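Local coordinates for protein ribulose bisphosphate carboxylase (Hyperthermus butylicus DSM 5456, PDB 6HUN) that probably catalyses the addition of carbon dioxide and water to ribulose 1,5-bisphosphate, giving two molecules of 3-phosphoglycerate, as a type III Rubisco, at residues A[190-195]-A[231-236]; A[229-232]-A[237-240]; A[384-389]-A[419-424]; A[433-438]-A[447-452]. All coordinates share one frame; numbering follows the deposited sequence. Where two conformers were deposited one is given.

Contact 1: residues A[190-195]-A[231-236]; sequences VAYEIL and EKETGE
The phenol ring of Tyr-192 meets the carboxylate of Glu-233 at its edge, with OE1 of Glu-233 lying near the ring plane. The two flat groups are turned 28° against each other. The ring also makes a cation-pi contact with Arg-229 and packs on Ala-226, both from helix 216-234. Tyr-192 OH donates a hydrogen bond to Glu-233 OE1 at 2.9 Å. The donor comes from above the carboxylate plane, 42° out of it. CG of Tyr-192 stands anti to the backbone N (chi1 176°), which carries the hydroxyl across to the next helix. The Glu-233 chain is bent about its CB-CG bond and stands nearly perpendicular to the tyrosine. One residue on, Thr-234 OG1 accepts from Glu-236 N at 3.0 Å, an ST turn where helix 216-234 ends. With a phenylalanine in place of Tyr-192, Glu-233 OE1 would probably lose its hydroxyl partner and its carboxylate would be freer to turn. The contact pairs two neighbouring outer helices of the TIM barrel, 184-196 and 216-234, at the surface. Its one polar bond is neutral donor to carboxylate. Arg-229 NH1, a long and weak ion partner of OE1, may add some electrostatic support.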
loop_
_atom_site.group_PDB
_atom_site.type_symbol
_atom_site.label_atom_id
_atom_site.label_comp_id
_atom_site.label_asym_id
_atom_site.label_seq_id
_atom_site.Cartn_x
_atom_site.Cartn_y
_atom_site.Cartn_z
ATOM N N VAL A 190 15.465 24.856 -15.696
ATOM C CA VAL A 190 15.219 23.641 -16.480
ATOM C C VAL A 190 13.775 23.593 -16.963
ATOM O O VAL A 190 13.499 23.207 -18.111
ATOM C CB VAL A 190 15.576 22.375 -15.666
ATOM C CG1 VAL A 190 15.285 21.106 -16.472
ATOM C CG2 VAL A 190 17.043 22.389 -15.259
ATOM N N ALA A 191 12.826 23.945 -16.081
ATOM C CA ALA A 191 11.415 23.918 -16.453
ATOM C C ALA A 191 11.116 24.908 -17.563
ATOM O O ALA A 191 10.301 24.631 -18.447
ATOM C CB ALA A 191 10.548 24.248 -15.256
ATOM N N TYR A 192 11.683 26.109 -17.466
ATOM C CA TYR A 192 11.470 27.107 -18.503
ATOM C C TYR A 192 11.750 26.551 -19.896
ATOM O O TYR A 192 10.924 26.675 -20.807
ATOM C CB TYR A 192 12.359 28.309 -18.238
ATOM C CG TYR A 192 12.248 29.350 -19.339
ATOM C CD1 TYR A 192 11.059 30.036 -19.548
ATOM C CD2 TYR A 192 13.325 29.641 -20.148
ATOM C CE1 TYR A 192 10.954 31.009 -20.538
ATOM C CE2 TYR A 192 13.226 30.613 -21.156
ATOM C CZ TYR A 192 12.026 31.280 -21.345
ATOM O OH TYR A 192 11.890 32.252 -22.337
ATOM N N GLU A 193 12.923 25.952 -20.091
ATOM C CA GLU A 193 13.272 25.472 -21.429
ATOM C C GLU A 193 12.278 24.426 -21.923
ATOM O O GLU A 193 11.910 24.420 -23.110
ATOM C CB GLU A 193 14.682 24.893 -21.418
ATOM C CG GLU A 193 15.616 25.658 -20.520
ATOM C CD GLU A 193 17.061 25.521 -20.933
ATOM O OE1 GLU A 193 17.727 24.584 -20.442
ATOM O OE2 GLU A 193 17.528 26.355 -21.739
ATOM N N ILE A 194 11.843 23.536 -21.022
ATOM C CA ILE A 194 10.855 22.506 -21.353
ATOM C C ILE A 194 9.563 23.155 -21.859
ATOM O O ILE A 194 9.104 22.880 -22.971
ATOM C CB ILE A 194 10.615 21.598 -20.127
ATOM C CG1 ILE A 194 11.821 20.665 -19.907
ATOM C CG2 ILE A 194 9.332 20.753 -20.250
ATOM C CD1 ILE A 194 11.976 20.144 -18.483
ATOM N N LEU A 195 8.961 24.043 -21.054
ATOM C CA LEU A 195 7.673 24.621 -21.444
ATOM C C LEU A 195 7.792 25.511 -22.672
ATOM O O LEU A 195 6.943 25.446 -23.576
ATOM C CB LEU A 195 7.092 25.420 -20.300
ATOM C CG LEU A 195 6.948 24.630 -18.983
ATOM C CD1 LEU A 195 6.317 25.552 -17.997
ATOM C CD2 LEU A 195 6.091 23.411 -19.188
ATOM N N GLU A 231 3.942 30.996 -20.519
ATOM C CA GLU A 231 2.594 31.284 -21.000
ATOM C C GLU A 231 2.547 32.643 -21.702
ATOM O O GLU A 231 1.799 32.833 -22.667
ATOM C CB GLU A 231 1.614 31.294 -19.858
ATOM C CG GLU A 231 1.385 29.846 -19.248
ATOM C CD GLU A 231 0.522 29.875 -18.005
ATOM O OE1 GLU A 231 0.676 30.798 -17.192
ATOM O OE2 GLU A 231 -0.317 28.974 -17.831
ATOM N N LYS A 232 3.307 33.598 -21.191
ATOM C CA LYS A 232 3.264 34.947 -21.764
ATOM C C LYS A 232 3.939 35.012 -23.126
ATOM O O LYS A 232 3.533 35.810 -23.990
ATOM C CB LYS A 232 3.889 35.914 -20.772
ATOM C CG LYS A 232 2.937 36.332 -19.690
ATOM C CD LYS A 232 3.669 37.045 -18.575
ATOM C CE LYS A 232 2.727 37.472 -17.437
ATOM N NZ LYS A 232 3.462 37.939 -16.239
ATOM N N GLU A 233 4.967 34.197 -23.337
ATOM C CA GLU A 233 5.710 34.168 -24.591
ATOM C C GLU A 233 5.063 33.271 -25.647
ATOM O O GLU A 233 5.061 33.615 -26.827
ATOM C CB GLU A 233 7.145 33.725 -24.305
ATOM C CG GLU A 233 7.704 34.435 -23.093
ATOM C CD GLU A 233 9.118 34.921 -23.276
ATOM O OE1 GLU A 233 9.978 34.486 -22.486
ATOM O OE2 GLU A 233 9.361 35.743 -24.205
ATOM N N THR A 234 4.519 32.119 -25.252
ATOM C CA THR A 234 3.901 31.177 -26.181
ATOM C C THR A 234 2.433 31.472 -26.449
ATOM O O THR A 234 1.927 31.084 -27.510
ATOM C CB THR A 234 3.979 29.736 -25.641
ATOM O OG1 THR A 234 3.262 29.698 -24.398
ATOM C CG2 THR A 234 5.423 29.301 -25.432
ATOM N N GLY A 235 1.737 32.140 -25.535
ATOM C CA GLY A 235 0.292 32.216 -25.622
ATOM C C GLY A 235 -0.461 30.970 -25.187
ATOM O O GLY A 235 -1.696 30.960 -25.276
ATOM N N GLU A 236 0.240 29.944 -24.688
ATOM C CA GLU A 236 -0.328 28.639 -24.366
ATOM C C GLU A 236 -0.265 28.465 -22.849
ATOM O O GLU A 236 0.784 28.709 -22.245
ATOM C CB GLU A 236 0.430 27.482 -25.051
ATOM C CG GLU A 236 0.500 27.577 -26.618
ATOM C CD GLU A 236 1.256 26.390 -27.312
ATOM O OE1 GLU A 236 2.163 25.741 -26.709
ATOM O OE2 GLU A 236 0.931 26.107 -28.492
#

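Contact 2: residues A[229-232]-A[237-240]; sequences RAEK and RKGY
Glu-231 and Lys-238 run alongside each other with their chains pointing opposite ways, so that their aliphatic parts touch. CG of Glu-231 lies 3.7 Å from CG of Lys-238. The Glu-231 chain runs extended beyond CG, and this reach brings the carboxylate to the backbone of 237-240. There OE2 accepts from Lys-238 N at 3.0 Å, in a fairly straight bond (162° at the hydrogen). The donor meets OE2 on the anti side, 17° out of the carboxylate plane. OE2 also lies 3.5 Å from Arg-237 CA, while the guanidinium of Arg-237 does not reach it. Lys-238 was modelled in two conformers, so the placing of its side chain is less certain; in one of them NZ bonds to the carbonyl oxygens of Leu-195 and Ile-199. Ala-230 CB adds a looser apolar touch to Lys-238 CG at 4.4 Å. With an alanine at Glu-231, the amide of Lys-238 would probably lose its acceptor and the CG of Lys-238 its neighbour. The contact joins the end of helix 216-234 to the start of strand 239-243, within the beta-alpha-beta unit of the barrel that begins with strand 201-203. Chemically, a glutamate from the helix takes up a backbone N-H of the turn. The same OE2 lies 3.4 Å from Lys-238 O, another acceptor, and the bond from the Lys-238 amide probably offsets that unfavourable approach.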
loop_
_atom_site.group_PDB
_atom_site.type_symbol
_atom_site.label_atom_id
_atom_site.label_comp_id
_atom_site.label_asym_id
_atom_site.label_seq_id
_atom_site.Cartn_x
_atom_site.Cartn_y
_atom_site.Cartn_z
ATOM N N ARG A 229 6.351 32.979 -17.402
ATOM C CA ARG A 229 7.093 33.433 -18.562
ATOM C C ARG A 229 6.659 32.670 -19.803
ATOM O O ARG A 229 6.259 33.276 -20.807
ATOM C CB ARG A 229 8.589 33.285 -18.315
ATOM C CG ARG A 229 9.051 34.100 -17.122
ATOM C CD ARG A 229 10.260 34.961 -17.473
ATOM N NE ARG A 229 11.472 34.140 -17.589
ATOM C CZ ARG A 229 12.283 34.120 -18.651
ATOM N NH1 ARG A 229 12.011 34.859 -19.722
ATOM N NH2 ARG A 229 13.358 33.328 -18.645
ATOM N N ALA A 230 6.644 31.329 -19.718
ATOM C CA ALA A 230 6.327 30.506 -20.879
ATOM C C ALA A 230 4.917 30.745 -21.399
ATOM O O ALA A 230 4.715 30.725 -22.622
ATOM C CB ALA A 230 6.508 29.011 -20.572
ATOM N N GLU A 231 3.942 30.996 -20.519
ATOM C CA GLU A 231 2.594 31.284 -21.000
ATOM C C GLU A 231 2.547 32.643 -21.702
ATOM O O GLU A 231 1.799 32.833 -22.667
ATOM C CB GLU A 231 1.614 31.294 -19.858
ATOM C CG GLU A 231 1.385 29.846 -19.248
ATOM C CD GLU A 231 0.522 29.875 -18.005
ATOM O OE1 GLU A 231 0.676 30.798 -17.192
ATOM O OE2 GLU A 231 -0.317 28.974 -17.831
ATOM N N LYS A 232 3.307 33.598 -21.191
ATOM C CA LYS A 232 3.264 34.947 -21.764
ATOM C C LYS A 232 3.939 35.012 -23.126
ATOM O O LYS A 232 3.533 35.810 -23.990
ATOM C CB LYS A 232 3.889 35.914 -20.772
ATOM C CG LYS A 232 2.937 36.332 -19.690
ATOM C CD LYS A 232 3.669 37.045 -18.575
ATOM C CE LYS A 232 2.727 37.472 -17.437
ATOM N NZ LYS A 232 3.462 37.939 -16.239
ATOM N N ARG A 237 -1.387 28.066 -22.260
ATOM C CA ARG A 237 -1.430 27.632 -20.860
ATOM C C ARG A 237 -0.490 26.437 -20.608
ATOM O O ARG A 237 -0.267 25.588 -21.473
ATOM C CB ARG A 237 -2.871 27.243 -20.495
ATOM C CG ARG A 237 -3.892 28.348 -20.493
ATOM C CD ARG A 237 -5.318 27.883 -20.899
ATOM N NE ARG A 237 -6.136 28.969 -21.496
ATOM C CZ ARG A 237 -6.181 29.300 -22.795
ATOM N NH1 ARG A 237 -5.471 28.649 -23.721
ATOM N NH2 ARG A 237 -6.960 30.303 -23.184
ATOM N N LYS A 238 0.080 26.389 -19.394
ATOM C CA LYS A 238 1.011 25.355 -18.971
ATOM C C LYS A 238 0.672 25.006 -17.532
ATOM O O LYS A 238 0.048 25.790 -16.832
ATOM C CB LYS A 238 2.469 25.812 -19.021
ATOM C CG LYS A 238 2.844 26.604 -20.297
ATOM C CD LYS A 238 3.309 25.613 -21.340
ATOM C CE LYS A 238 3.688 26.354 -22.681
ATOM N NZ LYS A 238 4.346 25.446 -23.681
ATOM N N GLY A 239 1.102 23.855 -17.093
ATOM C CA GLY A 239 0.817 23.445 -15.726
ATOM C C GLY A 239 1.983 22.683 -15.141
ATOM O O GLY A 239 2.870 22.252 -15.858
ATOM N N TYR A 240 1.957 22.486 -13.803
ATOM C CA TYR A 240 3.049 21.817 -13.099
ATOM C C TYR A 240 2.460 20.655 -12.296
ATOM O O TYR A 240 1.505 20.866 -11.538
ATOM C CB TYR A 240 3.736 22.821 -12.166
ATOM C CG TYR A 240 4.850 22.321 -11.290
ATOM C CD1 TYR A 240 5.578 21.179 -11.607
ATOM C CD2 TYR A 240 5.152 22.976 -10.097
ATOM C CE1 TYR A 240 6.604 20.732 -10.770
ATOM C CE2 TYR A 240 6.166 22.546 -9.268
ATOM C CZ TYR A 240 6.881 21.435 -9.597
ATOM O OH TYR A 240 7.888 21.025 -8.766
#

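Contact 3: residues A[384-389]-A[419-424]; sequences LHPGTL and ARAVRQ
Pro-386 and Leu-389 meet Val-422 and Ala-421 through apolar side chains, with no hydrogen bond across the contact. CD1 of Leu-389 presses on CG1 of Val-422 at 3.5 Å. The other branch of the valine, CG2, lies 3.9 Å from CG of Pro-386. Val-422 thus serves two partners with two methyls: CG1 stands anti to the backbone N (chi1 165°), and CG2 sits beside that N. Both Pro-386 and Leu-389 come at the valine nearly square-on. CG of Pro-386 also touches CB of Ala-421, at 4.1 Å. In the TIM barrel, 384-389 follows strand 377-380 and leads into helix 389-396, while 419-424 belongs to helix 415-431, which comes after the last barrel strand, 401-403. The side chain of Val-422 comes within about 4 Å of that of Val-404, a predicted substrate-binding residue. Polar bonds lie apart from this apolar patch. Thr-388 OG1 donates to His-385 O at 3.1 Å, in the carbonyl plane and on a lone pair, and so ties the turn to itself. Further packing comes from helix 443-452, whose Leu-445, Ala-448 and Trp-452 touch Pro-386.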
loop_
_atom_site.group_PDB
_atom_site.type_symbol
_atom_site.label_atom_id
_atom_site.label_comp_id
_atom_site.label_asym_id
_atom_site.label_seq_id
_atom_site.Cartn_x
_atom_site.Cartn_y
_atom_site.Cartn_z
ATOM N N LEU A 384 9.695 7.329 -25.169
ATOM C CA LEU A 384 9.022 7.803 -26.381
ATOM C C LEU A 384 9.810 8.935 -27.024
ATOM O O LEU A 384 10.037 9.976 -26.400
ATOM C CB LEU A 384 7.609 8.280 -26.068
ATOM C CG LEU A 384 6.742 7.279 -25.296
ATOM C CD1 LEU A 384 5.499 7.952 -24.771
ATOM C CD2 LEU A 384 6.387 6.115 -26.187
ATOM N N HIS A 385 10.125 8.770 -28.301
ATOM C CA HIS A 385 10.812 9.738 -29.147
ATOM C C HIS A 385 9.853 10.243 -30.202
ATOM O O HIS A 385 8.818 9.618 -30.443
ATOM C CB HIS A 385 12.030 9.077 -29.812
ATOM C CG HIS A 385 13.039 8.601 -28.824
ATOM N ND1 HIS A 385 13.978 9.439 -28.265
ATOM C CD2 HIS A 385 13.208 7.398 -28.232
ATOM C CE1 HIS A 385 14.718 8.759 -27.408
ATOM N NE2 HIS A 385 14.265 7.518 -27.364
ATOM N N PRO A 386 10.141 11.380 -30.855
ATOM C CA PRO A 386 9.203 11.856 -31.888
ATOM C C PRO A 386 8.815 10.788 -32.920
ATOM O O PRO A 386 7.624 10.654 -33.225
ATOM C CB PRO A 386 9.960 13.044 -32.501
ATOM C CG PRO A 386 10.717 13.598 -31.287
ATOM C CD PRO A 386 11.181 12.381 -30.545
ATOM N N GLY A 387 9.752 9.954 -33.364
ATOM C CA GLY A 387 9.431 8.970 -34.390
ATOM C C GLY A 387 8.326 8.005 -34.007
ATOM O O GLY A 387 7.495 7.641 -34.845
ATOM N N THR A 388 8.296 7.589 -32.736
ATOM C CA THR A 388 7.336 6.625 -32.213
ATOM C C THR A 388 5.956 7.223 -31.911
ATOM O O THR A 388 5.021 6.452 -31.657
ATOM C CB THR A 388 7.828 6.003 -30.893
ATOM O OG1 THR A 388 7.470 6.865 -29.794
ATOM C CG2 THR A 388 9.319 5.801 -30.852
ATOM N N LEU A 389 5.818 8.557 -31.852
ATOM C CA LEU A 389 4.608 9.124 -31.238
ATOM C C LEU A 389 3.364 8.820 -32.062
ATOM O O LEU A 389 2.342 8.425 -31.487
ATOM C CB LEU A 389 4.761 10.625 -31.027
ATOM C CG LEU A 389 5.818 11.084 -30.025
ATOM C CD1 LEU A 389 5.635 12.561 -29.743
ATOM C CD2 LEU A 389 5.768 10.272 -28.695
ATOM N N ALA A 419 11.290 19.937 -27.476
ATOM C CA ALA A 419 9.841 20.027 -27.306
ATOM C C ALA A 419 9.159 20.378 -28.631
ATOM O O ALA A 419 8.065 19.884 -28.933
ATOM C CB ALA A 419 9.509 21.048 -26.229
ATOM N N ARG A 420 9.809 21.198 -29.459
ATOM C CA ARG A 420 9.188 21.520 -30.740
ATOM C C ARG A 420 9.126 20.291 -31.640
ATOM O O ARG A 420 8.117 20.065 -32.325
ATOM C CB ARG A 420 9.927 22.666 -31.433
ATOM C CG ARG A 420 8.961 23.639 -32.055
ATOM C CD ARG A 420 9.510 25.045 -31.982
ATOM N NE ARG A 420 10.938 25.060 -32.301
ATOM C CZ ARG A 420 11.878 25.477 -31.458
ATOM N NH1 ARG A 420 11.530 25.944 -30.258
ATOM N NH2 ARG A 420 13.157 25.442 -31.821
ATOM N N ALA A 421 10.175 19.465 -31.629
ATOM C CA ALA A 421 10.143 18.251 -32.432
ATOM C C ALA A 421 8.981 17.353 -32.031
ATOM O O ALA A 421 8.224 16.879 -32.887
ATOM C CB ALA A 421 11.481 17.516 -32.335
ATOM N N VAL A 422 8.802 17.119 -30.717
ATOM C CA VAL A 422 7.672 16.312 -30.267
ATOM C C VAL A 422 6.348 16.902 -30.742
ATOM O O VAL A 422 5.467 16.168 -31.204
ATOM C CB VAL A 422 7.691 16.177 -28.727
ATOM C CG1 VAL A 422 6.347 15.676 -28.216
ATOM C CG2 VAL A 422 8.761 15.237 -28.313
ATOM N N ARG A 423 6.179 18.229 -30.618
ATOM C CA ARG A 423 4.935 18.880 -31.042
ATOM C C ARG A 423 4.733 18.754 -32.549
ATOM O O ARG A 423 3.614 18.535 -33.024
ATOM C CB ARG A 423 4.940 20.355 -30.629
ATOM C CG ARG A 423 4.701 20.633 -29.134
ATOM C CD ARG A 423 3.222 20.439 -28.699
ATOM N NE ARG A 423 2.272 21.339 -29.348
ATOM C CZ ARG A 423 1.921 22.546 -28.892
ATOM N NH1 ARG A 423 2.459 23.038 -27.779
ATOM N NH2 ARG A 423 1.032 23.280 -29.557
ATOM N N GLN A 424 5.806 18.868 -33.321
ATOM C CA GLN A 424 5.645 18.684 -34.761
ATOM C C GLN A 424 5.291 17.237 -35.072
ATOM O O GLN A 424 4.442 16.972 -35.931
ATOM C CB GLN A 424 6.911 19.112 -35.491
ATOM C CG GLN A 424 7.208 20.566 -35.320
ATOM C CD GLN A 424 8.617 20.910 -35.697
ATOM O OE1 GLN A 424 9.475 20.032 -35.865
ATOM N NE2 GLN A 424 8.862 22.204 -35.893
#

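Contact 4: residues A[433-438]-A[447-452]; sequences ISLDEY and RALEKW
Leu-435 and Leu-449 carry this contact, and their side chains meet at a slant. CD1 of Leu-435 touches CD2 of Leu-449 at 3.7 Å. The other methyl of Leu-449, CD1, lies over the start of the short helix 435-438. It comes 3.8 Å from Leu-435 O and 4.0 Å from Leu-435 CB. Both leucines hold CG anti to the carbonyl carbon, with chi1 -87° at Leu-435 and -72° at Leu-449. These conformers turn both branched ends toward each other between the two helices. Asp-436 adds a side contact, its OD1 lying 4.1 Å from Leu-449 CD1. That is a touch of oxygen on methyl and no polar bond. The partner of Asp-436 OD1 is the hydroxyl of Tyr-454, with which it is hydrogen-bonded. On helix 443-452, Arg-447 bends at chi2 (137°), and its NH1 comes to 3.8 Å from Glu-450 OE2. This salt bridge is long, and the oxygen lies well out of the guanidinium plane, so charge alone links them. Arg-447 NE has another partner, Asp-413. Lys-451 lays its CD over one face of the Trp-452 ring, 3.5 Å above the plane and toward the rim. Both helices belong to the C-terminal end of the Rubisco catalytic, TIM-barrel domain, after helix 415-431. Leu-435 and Tyr-438 pack on Ala-428 of that helix. Helix 443-452 also covers Pro-386, through Ala-448, in the turn before helix 389-396.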
loop_
_atom_site.group_PDB
_atom_site.type_symbol
_atom_site.label_atom_id
_atom_site.label_comp_id
_atom_site.label_asym_id
_atom_site.label_seq_id
_atom_site.Cartn_x
_atom_site.Cartn_y
_atom_site.Cartn_z
ATOM N N ILE A 433 -0.279 13.077 -41.725
ATOM C CA ILE A 433 0.847 13.231 -42.642
ATOM C C ILE A 433 1.948 12.273 -42.218
ATOM O O ILE A 433 2.244 12.136 -41.023
ATOM C CB ILE A 433 1.376 14.678 -42.647
ATOM C CG1 ILE A 433 0.262 15.655 -42.972
ATOM C CG2 ILE A 433 2.515 14.821 -43.629
ATOM C CD1 ILE A 433 0.765 17.065 -43.204
ATOM N N SER A 434 2.561 11.607 -43.194
ATOM C CA SER A 434 3.700 10.751 -42.906
ATOM C C SER A 434 4.811 11.569 -42.278
ATOM O O SER A 434 5.008 12.743 -42.603
ATOM C CB SER A 434 4.225 10.066 -44.197
ATOM O OG SER A 434 3.224 9.241 -44.729
ATOM N N LEU A 435 5.528 10.936 -41.349
ATOM C CA LEU A 435 6.585 11.648 -40.650
ATOM C C LEU A 435 7.702 12.050 -41.598
ATOM O O LEU A 435 8.241 13.154 -41.483
ATOM C CB LEU A 435 7.148 10.801 -39.527
ATOM C CG LEU A 435 6.480 10.835 -38.149
ATOM C CD1 LEU A 435 7.480 10.225 -37.229
ATOM C CD2 LEU A 435 6.067 12.232 -37.670
ATOM N N ASP A 436 8.097 11.143 -42.503
ATOM C CA ASP A 436 9.115 11.471 -43.502
ATOM C C ASP A 436 8.728 12.727 -44.294
ATOM O O ASP A 436 9.529 13.653 -44.437
ATOM C CB ASP A 436 9.347 10.254 -44.413
ATOM C CG ASP A 436 10.140 9.134 -43.707
ATOM O OD1 ASP A 436 10.734 9.413 -42.636
ATOM O OD2 ASP A 436 10.192 7.983 -44.208
ATOM N N GLU A 437 7.470 12.812 -44.724
ATOM C CA GLU A 437 7.004 13.987 -45.464
ATOM C C GLU A 437 6.985 15.232 -44.587
ATOM O O GLU A 437 7.406 16.317 -45.005
ATOM C CB GLU A 437 5.614 13.705 -46.028
ATOM C CG GLU A 437 5.000 14.817 -46.849
ATOM C CD GLU A 437 3.625 14.431 -47.375
ATOM O OE1 GLU A 437 2.824 15.332 -47.689
ATOM O OE2 GLU A 437 3.330 13.218 -47.477
ATOM N N TYR A 438 6.481 15.101 -43.354
ATOM C CA TYR A 438 6.416 16.271 -42.483
ATOM C C TYR A 438 7.807 16.793 -42.175
ATOM O O TYR A 438 8.031 18.009 -42.116
ATOM C CB TYR A 438 5.681 15.926 -41.172
ATOM C CG TYR A 438 4.970 17.111 -40.564
ATOM C CD1 TYR A 438 3.958 17.739 -41.239
ATOM C CD2 TYR A 438 5.289 17.577 -39.286
ATOM C CE1 TYR A 438 3.300 18.835 -40.719
ATOM C CE2 TYR A 438 4.612 18.674 -38.726
ATOM C CZ TYR A 438 3.617 19.295 -39.451
ATOM O OH TYR A 438 2.940 20.373 -38.951
ATOM N N ARG A 447 15.779 16.396 -37.212
ATOM C CA ARG A 447 16.912 15.793 -36.528
ATOM C C ARG A 447 16.486 14.752 -35.501
ATOM O O ARG A 447 17.264 13.843 -35.183
ATOM C CB ARG A 447 17.777 16.874 -35.885
ATOM C CG ARG A 447 18.854 17.365 -36.853
ATOM C CD ARG A 447 19.035 18.867 -36.873
ATOM N NE ARG A 447 19.676 19.349 -35.649
ATOM C CZ ARG A 447 20.882 18.981 -35.210
ATOM N NH1 ARG A 447 21.626 18.105 -35.880
ATOM N NH2 ARG A 447 21.355 19.500 -34.084
ATOM N N ALA A 448 15.265 14.869 -34.972
ATOM C CA ALA A 448 14.722 13.818 -34.125
ATOM C C ALA A 448 14.642 12.504 -34.887
ATOM O O ALA A 448 15.009 11.446 -34.357
ATOM C CB ALA A 448 13.343 14.239 -33.604
ATOM N N LEU A 449 14.169 12.549 -36.143
ATOM C CA LEU A 449 14.102 11.323 -36.937
ATOM C C LEU A 449 15.502 10.853 -37.318
ATOM O O LEU A 449 15.787 9.651 -37.274
ATOM C CB LEU A 449 13.233 11.537 -38.177
ATOM C CG LEU A 449 11.721 11.648 -37.952
ATOM C CD1 LEU A 449 10.978 11.784 -39.283
ATOM C CD2 LEU A 449 11.178 10.468 -37.140
ATOM N N GLU A 450 16.397 11.795 -37.639
ATOM C CA GLU A 450 17.813 11.469 -37.820
ATOM C C GLU A 450 18.369 10.706 -36.617
ATOM O O GLU A 450 18.904 9.595 -36.756
ATOM C CB GLU A 450 18.602 12.770 -38.072
ATOM C CG GLU A 450 20.124 12.738 -37.772
ATOM C CD GLU A 450 20.468 13.397 -36.405
ATOM O OE1 GLU A 450 21.009 12.694 -35.512
ATOM O OE2 GLU A 450 20.191 14.610 -36.215
ATOM N N LYS A 451 18.224 11.288 -35.420
ATOM C CA LYS A 451 18.910 10.780 -34.232
ATOM C C LYS A 451 18.310 9.468 -33.725
ATOM O O LYS A 451 19.037 8.503 -33.474
ATOM C CB LYS A 451 18.877 11.832 -33.119
ATOM C CG LYS A 451 19.650 11.444 -31.880
ATOM C CD LYS A 451 19.456 12.470 -30.793
ATOM C CE LYS A 451 20.787 12.899 -30.204
ATOM N NZ LYS A 451 20.849 12.514 -28.761
ATOM N N TRP A 452 16.994 9.417 -33.537
ATOM C CA TRP A 452 16.375 8.251 -32.925
ATOM C C TRP A 452 15.530 7.418 -33.874
ATOM O O TRP A 452 15.222 6.272 -33.542
ATOM C CB TRP A 452 15.480 8.662 -31.753
ATOM C CG TRP A 452 16.153 9.343 -30.596
ATOM C CD1 TRP A 452 17.026 8.784 -29.703
ATOM C CD2 TRP A 452 15.971 10.706 -30.179
ATOM N NE1 TRP A 452 17.403 9.716 -28.760
ATOM C CE2 TRP A 452 16.768 10.902 -29.027
ATOM C CE3 TRP A 452 15.206 11.779 -30.663
ATOM C CZ2 TRP A 452 16.827 12.130 -28.353
ATOM C CZ3 TRP A 452 15.274 12.999 -29.999
ATOM C CH2 TRP A 452 16.075 13.160 -28.851
#

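In the fold
From the N terminus, contact 1 comes first. It closes the chain from helix 184-196 through strand 201-203 and helix 216-234. Contact 2 opens at 229, inside contact 1, and closes at 240, beyond it, so the two cross. It makes the short turn into strand 239-243. Contact 3 comes later in series and spans helix 389-396, strand 401-403 and the first part of helix 415-431. Contact 4 follows it and closes the short loop between helices 435-438 and 443-452. A salt bridge from Glu-236 to Arg-423 links contact 1 to contact 3, from the loop before strand 239-243 to helix 415-431. Contacts 3 and 4 touch directly, with Gly-387 O against Leu-435 CD1.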